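Local coordinates for protein Thf1 (Thermosynechococcus elongatus, PDB 5MJR) that may take part in photosynthetic membrane biogenesis and associates with the FtsH protease complex involved in photosystem II repair, at residues F63-P67 against L68-G72; A137-N140 against S141-H144; I182-I186 against E187-R191. All coordinates share one frame; numbering follows the deposited sequence.

Contact 1. Residues F63-P67 against L68-G72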
loop_
_atom_site.group_PDB
_atom_site.type_symbol
_atom_site.label_atom_id
_atom_site.label_comp_id
_atom_site.label_asym_id
_atom_site.label_seq_id
_atom_site.Cartn_x
_atom_site.Cartn_y
_atom_site.Cartn_z
ATOM N N PHE A 63 11.089 -7.990 7.567
ATOM C CA PHE A 63 9.760 -7.602 7.096
ATOM C C PHE A 63 8.692 -8.586 7.620
ATOM O O PHE A 63 8.859 -9.819 7.565
ATOM C CB PHE A 63 9.729 -7.640 5.559
ATOM C CG PHE A 63 8.375 -7.377 4.982
ATOM C CD1 PHE A 63 7.821 -6.096 4.959
ATOM C CD2 PHE A 63 7.608 -8.414 4.467
ATOM C CE1 PHE A 63 6.547 -5.892 4.436
ATOM C CE2 PHE A 63 6.309 -8.137 3.989
ATOM C CZ PHE A 63 5.780 -6.915 3.980
ATOM N N ARG A 64 7.552 -8.049 8.014
ATOM C CA ARG A 64 6.391 -8.831 8.415
ATOM C C ARG A 64 5.130 -8.141 7.842
ATOM O O ARG A 64 4.885 -6.963 8.083
ATOM C CB ARG A 64 6.297 -8.956 9.918
ATOM C CG ARG A 64 5.145 -9.771 10.434
ATOM C CD ARG A 64 5.219 -9.944 11.943
ATOM N NE ARG A 64 3.991 -10.591 12.567
ATOM C CZ ARG A 64 3.761 -11.869 12.777
ATOM N NH1 ARG A 64 4.681 -12.729 12.360
ATOM N NH2 ARG A 64 2.619 -12.309 13.480
ATOM N N TYR A 65 4.367 -8.913 7.076
ATOM C CA TYR A 65 3.098 -8.452 6.565
ATOM C C TYR A 65 2.226 -7.899 7.671
ATOM O O TYR A 65 2.166 -8.415 8.762
ATOM C CB TYR A 65 2.337 -9.618 5.950
ATOM C CG TYR A 65 0.952 -9.388 5.449
ATOM C CD1 TYR A 65 -0.104 -9.415 6.316
ATOM C CD2 TYR A 65 0.722 -9.109 4.118
ATOM C CE1 TYR A 65 -1.409 -9.153 5.894
ATOM C CE2 TYR A 65 -0.583 -8.850 3.703
ATOM C CZ TYR A 65 -1.648 -8.849 4.549
ATOM O OH TYR A 65 -2.917 -8.667 4.104
ATOM N N SER A 66 1.479 -6.815 7.325
ATOM C CA SER A 66 0.440 -6.323 8.185
ATOM C C SER A 66 -0.632 -5.695 7.336
ATOM O O SER A 66 -0.382 -5.431 6.161
ATOM C CB SER A 66 1.000 -5.253 9.129
ATOM O OG SER A 66 1.302 -4.081 8.468
ATOM N N PRO A 67 -1.778 -5.299 7.881
ATOM C CA PRO A 67 -2.807 -4.589 7.097
ATOM C C PRO A 67 -2.381 -3.263 6.552
ATOM O O PRO A 67 -3.010 -2.798 5.584
ATOM C CB PRO A 67 -3.995 -4.516 8.034
ATOM C CG PRO A 67 -3.784 -5.691 8.949
ATOM C CD PRO A 67 -2.284 -5.773 9.179
ATOM N N LEU A 68 -1.359 -2.634 7.135
ATOM C CA LEU A 68 -0.872 -1.351 6.604
ATOM C C LEU A 68 -0.206 -1.625 5.216
ATOM O O LEU A 68 -0.367 -0.837 4.282
ATOM C CB LEU A 68 0.063 -0.672 7.535
ATOM C CG LEU A 68 0.653 0.667 7.138
ATOM C CD1 LEU A 68 -0.447 1.695 7.001
ATOM C CD2 LEU A 68 1.731 1.130 8.101
ATOM N N PHE A 69 0.618 -2.677 5.168
ATOM C CA PHE A 69 1.172 -3.087 3.872
ATOM C C PHE A 69 0.085 -3.484 2.874
ATOM O O PHE A 69 0.178 -3.056 1.714
ATOM C CB PHE A 69 2.137 -4.248 4.143
ATOM C CG PHE A 69 2.700 -4.907 2.882
ATOM C CD1 PHE A 69 3.684 -4.370 2.188
ATOM C CD2 PHE A 69 2.110 -6.064 2.471
ATOM C CE1 PHE A 69 4.138 -5.033 0.985
ATOM C CE2 PHE A 69 2.541 -6.772 1.380
ATOM C CZ PHE A 69 3.543 -6.228 0.673
ATOM N N ALA A 70 -0.898 -4.230 3.315
ATOM C CA ALA A 70 -1.985 -4.582 2.433
ATOM C C ALA A 70 -2.634 -3.392 1.813
ATOM O O ALA A 70 -2.893 -3.301 0.593
ATOM C CB ALA A 70 -3.006 -5.473 3.089
ATOM N N LEU A 71 -2.960 -2.408 2.658
ATOM C CA LEU A 71 -3.587 -1.196 2.200
ATOM C C LEU A 71 -2.685 -0.462 1.210
ATOM O O LEU A 71 -3.151 0.075 0.193
ATOM C CB LEU A 71 -4.043 -0.300 3.335
ATOM C CG LEU A 71 -4.798 0.982 2.974
ATOM C CD1 LEU A 71 -6.030 0.716 2.214
ATOM C CD2 LEU A 71 -5.042 1.766 4.254
ATOM N N GLY A 72 -1.376 -0.395 1.486
ATOM C CA GLY A 72 -0.499 0.238 0.590
ATOM C C GLY A 72 -0.394 -0.424 -0.788
ATOM O O GLY A 72 -0.402 0.252 -1.811
#

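Contact 2. Residues A137-N140 against S141-H144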
loop_
_atom_site.group_PDB
_atom_site.type_symbol
_atom_site.label_atom_id
_atom_site.label_comp_id
_atom_site.label_asym_id
_atom_site.label_seq_id
_atom_site.Cartn_x
_atom_site.Cartn_y
_atom_site.Cartn_z
ATOM N N ALA A 137 -7.498 -3.324 15.678
ATOM C CA ALA A 137 -6.975 -3.684 14.341
ATOM C C ALA A 137 -7.971 -3.149 13.300
ATOM O O ALA A 137 -9.174 -3.270 13.456
ATOM C CB ALA A 137 -6.819 -5.187 14.195
ATOM N N PRO A 138 -7.433 -2.581 12.202
ATOM C CA PRO A 138 -6.021 -2.544 11.786
ATOM C C PRO A 138 -5.217 -1.312 12.221
ATOM O O PRO A 138 -4.037 -1.225 11.894
ATOM C CB PRO A 138 -6.125 -2.577 10.270
ATOM C CG PRO A 138 -7.381 -1.766 10.012
ATOM C CD PRO A 138 -8.332 -2.294 11.093
ATOM N N LEU A 139 -5.847 -0.402 12.999
ATOM C CA LEU A 139 -5.095 0.789 13.404
ATOM C C LEU A 139 -3.773 0.456 14.101
ATOM O O LEU A 139 -2.789 1.169 14.030
ATOM C CB LEU A 139 -6.017 1.643 14.316
ATOM C CG LEU A 139 -5.400 2.922 14.845
ATOM C CD1 LEU A 139 -4.908 3.903 13.802
ATOM C CD2 LEU A 139 -6.358 3.568 15.793
ATOM N N ASN A 140 -3.790 -0.673 14.870
ATOM C CA ASN A 140 -2.612 -1.121 15.532
ATOM C C ASN A 140 -1.352 -1.311 14.652
ATOM O O ASN A 140 -0.226 -1.242 15.116
ATOM C CB ASN A 140 -2.826 -2.424 16.312
ATOM C CG ASN A 140 -3.174 -3.618 15.416
ATOM O OD1 ASN A 140 -3.818 -3.514 14.400
ATOM N ND2 ASN A 140 -2.713 -4.812 15.881
ATOM N N SER A 141 -1.608 -1.556 13.344
ATOM C CA SER A 141 -0.556 -1.689 12.390
ATOM C C SER A 141 0.207 -0.411 12.070
ATOM O O SER A 141 1.243 -0.443 11.459
ATOM C CB SER A 141 -1.053 -2.344 11.077
ATOM O OG SER A 141 -1.826 -1.543 10.301
ATOM N N LEU A 142 -0.305 0.753 12.548
ATOM C CA LEU A 142 0.519 1.959 12.500
ATOM C C LEU A 142 1.676 1.910 13.468
ATOM O O LEU A 142 2.678 2.668 13.284
ATOM C CB LEU A 142 -0.313 3.174 12.805
ATOM C CG LEU A 142 -1.355 3.571 11.783
ATOM C CD1 LEU A 142 -1.855 4.997 12.112
ATOM C CD2 LEU A 142 -1.084 3.422 10.367
ATOM N N ASN A 143 1.594 1.020 14.455
ATOM C CA ASN A 143 2.721 0.760 15.353
ATOM C C ASN A 143 3.725 -0.211 14.712
ATOM O O ASN A 143 3.886 -1.353 15.123
ATOM C CB ASN A 143 2.216 0.264 16.687
ATOM C CG ASN A 143 1.528 1.332 17.508
ATOM O OD1 ASN A 143 1.950 2.493 17.453
ATOM N ND2 ASN A 143 0.491 0.911 18.255
ATOM N N HIS A 144 4.287 0.278 13.623
ATOM C CA HIS A 144 5.085 -0.548 12.738
ATOM C C HIS A 144 6.523 -0.589 13.207
ATOM O O HIS A 144 7.183 0.493 13.184
ATOM C CB HIS A 144 5.044 0.084 11.354
ATOM C CG HIS A 144 5.716 -0.771 10.309
ATOM N ND1 HIS A 144 5.078 -1.876 9.820
ATOM C CD2 HIS A 144 6.945 -0.713 9.784
ATOM C CE1 HIS A 144 5.938 -2.458 8.988
ATOM N NE2 HIS A 144 7.066 -1.761 8.931
#

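Contact 3. Residues I182-I186 against E187-R191. With SO4 (sulfate ion), chain B.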
loop_
_atom_site.group_PDB
_atom_site.type_symbol
_atom_site.label_atom_id
_atom_site.label_comp_id
_atom_site.label_asym_id
_atom_site.label_seq_id
_atom_site.Cartn_x
_atom_site.Cartn_y
_atom_site.Cartn_z
ATOM N N ILE A 182 3.585 7.471 16.847
ATOM C CA ILE A 182 3.804 6.158 16.249
ATOM C C ILE A 182 5.255 5.996 15.869
ATOM O O ILE A 182 5.939 6.958 15.506
ATOM C CB ILE A 182 2.817 5.944 15.072
ATOM C CG1 ILE A 182 3.108 6.844 13.897
ATOM C CG2 ILE A 182 1.384 6.001 15.527
ATOM C CD1 ILE A 182 2.293 6.616 12.625
ATOM N N PRO A 183 5.725 4.704 15.803
ATOM C CA PRO A 183 7.102 4.395 15.467
ATOM C C PRO A 183 7.361 4.335 13.976
ATOM O O PRO A 183 8.525 4.175 13.557
ATOM C CB PRO A 183 7.361 3.044 16.164
ATOM C CG PRO A 183 6.008 2.449 16.230
ATOM C CD PRO A 183 5.052 3.536 16.410
ATOM N N LEU A 184 6.296 4.415 13.171
ATOM C CA LEU A 184 6.509 4.506 11.748
ATOM C C LEU A 184 7.395 5.733 11.483
ATOM O O LEU A 184 7.178 6.793 12.055
ATOM C CB LEU A 184 5.135 4.589 11.057
ATOM C CG LEU A 184 4.974 4.389 9.637
ATOM C CD1 LEU A 184 5.289 3.039 9.128
ATOM C CD2 LEU A 184 3.607 4.815 9.218
ATOM N N PRO A 185 8.409 5.647 10.612
ATOM C CA PRO A 185 9.360 6.793 10.486
ATOM C C PRO A 185 8.793 7.888 9.609
ATOM O O PRO A 185 8.803 7.894 8.351
ATOM C CB PRO A 185 10.571 6.131 9.827
ATOM C CG PRO A 185 9.957 5.015 9.031
ATOM C CD PRO A 185 8.876 4.479 9.878
ATOM N N ILE A 186 8.222 8.866 10.290
ATOM C CA ILE A 186 7.437 9.898 9.608
ATOM C C ILE A 186 8.319 10.764 8.631
ATOM O O ILE A 186 7.796 11.209 7.603
ATOM C CB ILE A 186 6.648 10.794 10.616
ATOM C CG1 ILE A 186 5.414 10.014 11.179
ATOM C CG2 ILE A 186 6.078 12.012 9.974
ATOM C CD1 ILE A 186 4.351 9.621 10.168
ATOM N N GLU A 187 9.621 10.931 8.876
ATOM C CA GLU A 187 10.390 11.686 7.877
ATOM C C GLU A 187 10.516 10.959 6.535
ATOM O O GLU A 187 10.495 11.565 5.464
ATOM C CB GLU A 187 11.769 12.191 8.363
ATOM C CG GLU A 187 11.700 13.285 9.478
ATOM C CD GLU A 187 10.885 14.541 9.050
ATOM O OE1 GLU A 187 11.349 15.223 8.084
ATOM O OE2 GLU A 187 9.799 14.829 9.680
ATOM N N LYS A 188 10.652 9.631 6.600
ATOM C CA LYS A 188 10.587 8.806 5.399
ATOM C C LYS A 188 9.214 8.741 4.776
ATOM O O LYS A 188 9.100 8.823 3.547
ATOM C CB LYS A 188 11.015 7.358 5.773
ATOM C CG LYS A 188 12.422 7.269 6.238
ATOM C CD LYS A 188 12.787 5.787 6.437
ATOM C CE LYS A 188 14.205 5.721 6.862
ATOM N NZ LYS A 188 14.689 4.359 7.002
ATOM N N VAL A 189 8.152 8.749 5.581
ATOM C CA VAL A 189 6.812 8.868 5.062
ATOM C C VAL A 189 6.639 10.154 4.242
ATOM O O VAL A 189 6.055 10.135 3.149
ATOM C CB VAL A 189 5.759 8.733 6.146
ATOM C CG1 VAL A 189 4.365 9.046 5.668
ATOM C CG2 VAL A 189 5.779 7.340 6.777
ATOM N N LYS A 190 7.077 11.300 4.782
ATOM C CA LYS A 190 6.942 12.567 4.061
ATOM C C LYS A 190 7.615 12.442 2.701
ATOM O O LYS A 190 7.076 12.877 1.691
ATOM C CB LYS A 190 7.544 13.703 4.915
ATOM C CG LYS A 190 6.637 14.076 6.112
ATOM C CD LYS A 190 7.361 15.174 6.871
ATOM C CE LYS A 190 6.577 15.539 8.123
ATOM N NZ LYS A 190 7.141 16.687 8.768
ATOM N N ARG A 191 8.876 12.010 2.744
ATOM C CA ARG A 191 9.642 11.823 1.531
ATOM C C ARG A 191 8.922 10.960 0.513
ATOM O O ARG A 191 8.801 11.307 -0.672
ATOM C CB ARG A 191 10.999 11.206 1.902
ATOM C CG ARG A 191 11.815 10.733 0.701
ATOM C CD ARG A 191 12.912 9.712 1.136
ATOM N NE ARG A 191 12.314 8.416 1.428
ATOM C CZ ARG A 191 12.914 7.401 2.034
ATOM N NH1 ARG A 191 14.163 7.506 2.479
ATOM N NH2 ARG A 191 12.215 6.268 2.268
HETATM S S SO4 B . 14.643 3.597 3.365
HETATM O O1 SO4 B . 14.492 3.001 4.737
HETATM O O2 SO4 B . 15.072 5.024 3.530
HETATM O O3 SO4 B . 13.294 3.500 2.718
HETATM O O4 SO4 B . 15.632 2.958 2.520
#

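Contact 1. Residues F63-P67 against L68-G72
Ala70 N donates to Ser66 O at 3.1 Å with an N-H...O angle of 165°, and the donor lies in the carbonyl plane, the geometry of a regular first helical bond. One residue on, Leu71 N reaches Pro67 O at 3.0 Å, this time tilted from the carbonyl plane; Pro67 O also accepts from Trp115 NE1. Ser66 is the N-cap of helix 67-80. Its OG stands between the backbone N and the carbonyl carbon (chi1 71°), from where it accepts a capping bond from Leu68 N, which the 3.3 Å separation and bent N-H...O make a weak one.

The aromatic half of the contact is built around Phe69. CZ of Phe63 sits 3.7 Å above the Phe69 ring plane, over its centre, and the planes meet at 71°: a T-shaped pair in which Phe63 gives the edge and Phe69 the face. Tyr65 brings CD2 to within 3.7 Å of Phe69 CD2 in an oblique approach, then runs on to Ala70 CB, which its OH meets at 3.4 Å. That hydroxyl has its polar partner in Asp111 OD2, on helix 105-113.

The chemistry is thus divided: a serine cap and two backbone carbonyls serve the opening turn, while the aromatic cluster folds the incoming loop onto that same turn, with the tyrosine hydroxyl satisfied by a neighbouring helix.

Contact 2. Residues A137-N140 against S141-H144
Ser141 doubles back on Pro138 with two donors: OG gives its hydrogen to Pro138 O at 2.7 Å, and the backbone N of Ser141 reaches the same oxygen at 2.8 Å. The two come from different directions, since OG lies in the carbonyl plane whereas N stands 45° out of it. The hydroxyl is placed by its first torsion (chi1 73°), which sets OG between the backbone N and the carbonyl carbon, within reach of Pro138 O, and Pro138 itself follows a cis peptide bond. Replacing Ser141 by an alanine removes the OG donor, and the Pro138 carbonyl, left with the backbone N of the pair, would probably be less firmly oriented.

Two further i to i+3 bonds, Leu142 N to Leu139 O at 2.9 Å and Asn143 N to Asn140 O at 3.0 Å, define a short 3-10 turn. On its buried side Leu139 CD1 meets Leu142 CD1 at 3.7 Å, the two side chains crossing at a slant. The other side is looser: Asn140 and Asn143 are partly exposed, and the amide ND2 of Asn143 stays 3.9 Å from Asn140 O. Asn143 then centres an inverse gamma turn, closed by a weak bond from His144 N to Leu142 O.

This loop joins helices 123-131 and 150-162. Leu139 packs on both, touching Ile126 and Phe159, Leu142 adds Leu156, and Pro138 and Ser141 rest against Pro67 at the start of helix 67-80.

Contact 3. Residues I182-I186 against E187-R191
Pro185 and Lys188 meet at the start of helix 186-198, where the proline is the N-cap residue. Lys188 can be followed outward atom by atom. CB lies 3.4 Å from Pro185 O and also stands off-centre over one face of the Arg191 guanidinium; CG passes Pro185 CB; CD packs on Pro185 CG at 3.9 Å while already nearing the sulfate; CE has two sulfate oxygens around it; and NZ ends in a 2.6 Å hydrogen bond to sulfate O1. Beyond CG the chain is fully extended (chi2 -174°), which carries the amine past the proline ring to the anion.

Arg191 grips the same ion, with O2 at the edge of its guanidinium. NH1 donates to O2 at 2.8 Å with a nearly straight 165° angle, and NH2 donates to O3 at 3.0 Å, with a weak second bond to O2.

Behind these charged ends, Val189 N bonds to Pro185 O at 3.0 Å and Lys190 N to Ile186 O, closing the first helical turns. Val189 CG2 meets Leu184 CD2 at 4.1 Å, the two side chains crossing nearly at right angles, on the side that packs against Leu156. Lys190 CE touches Ile186 CG2, the two side chains crossing at a slant; its NZ has its stronger salt-bridge partner in Asp176 OD1, on helix 171-178, and makes only a weak bond to Glu187 OE2.

A lysine and an arginine one turn apart thus form an anion site at the helix surface. The sulfate probably comes from the crystallisation liquor, so the site need not mark a natural ligand.

Overall arrangement
The three contacts follow one another along the chain in an all-helical fold, each a local turn at or between helices. Contact 1 opens helix 67-80, contact 2 lies in the loop before helix 150-162, and contact 3 opens helix 186-198, where the predicted coiled coil begins. Centres of contacts 1 and 2 are about 9 Å apart; the centre of contact 3 lies about 15 Å from that of contact 1 and about 14 Å from that of contact 2. All three touch: Pro138 CB meets Pro67 CB at 3.6 Å, His144 CB meets Leu184 CD1 at 3.7 Å, and Leu68 CD2 lies 4.2 Å from Leu184 CD1. Helix 150-162 packs against all three, so turns distant in sequence share one helical core.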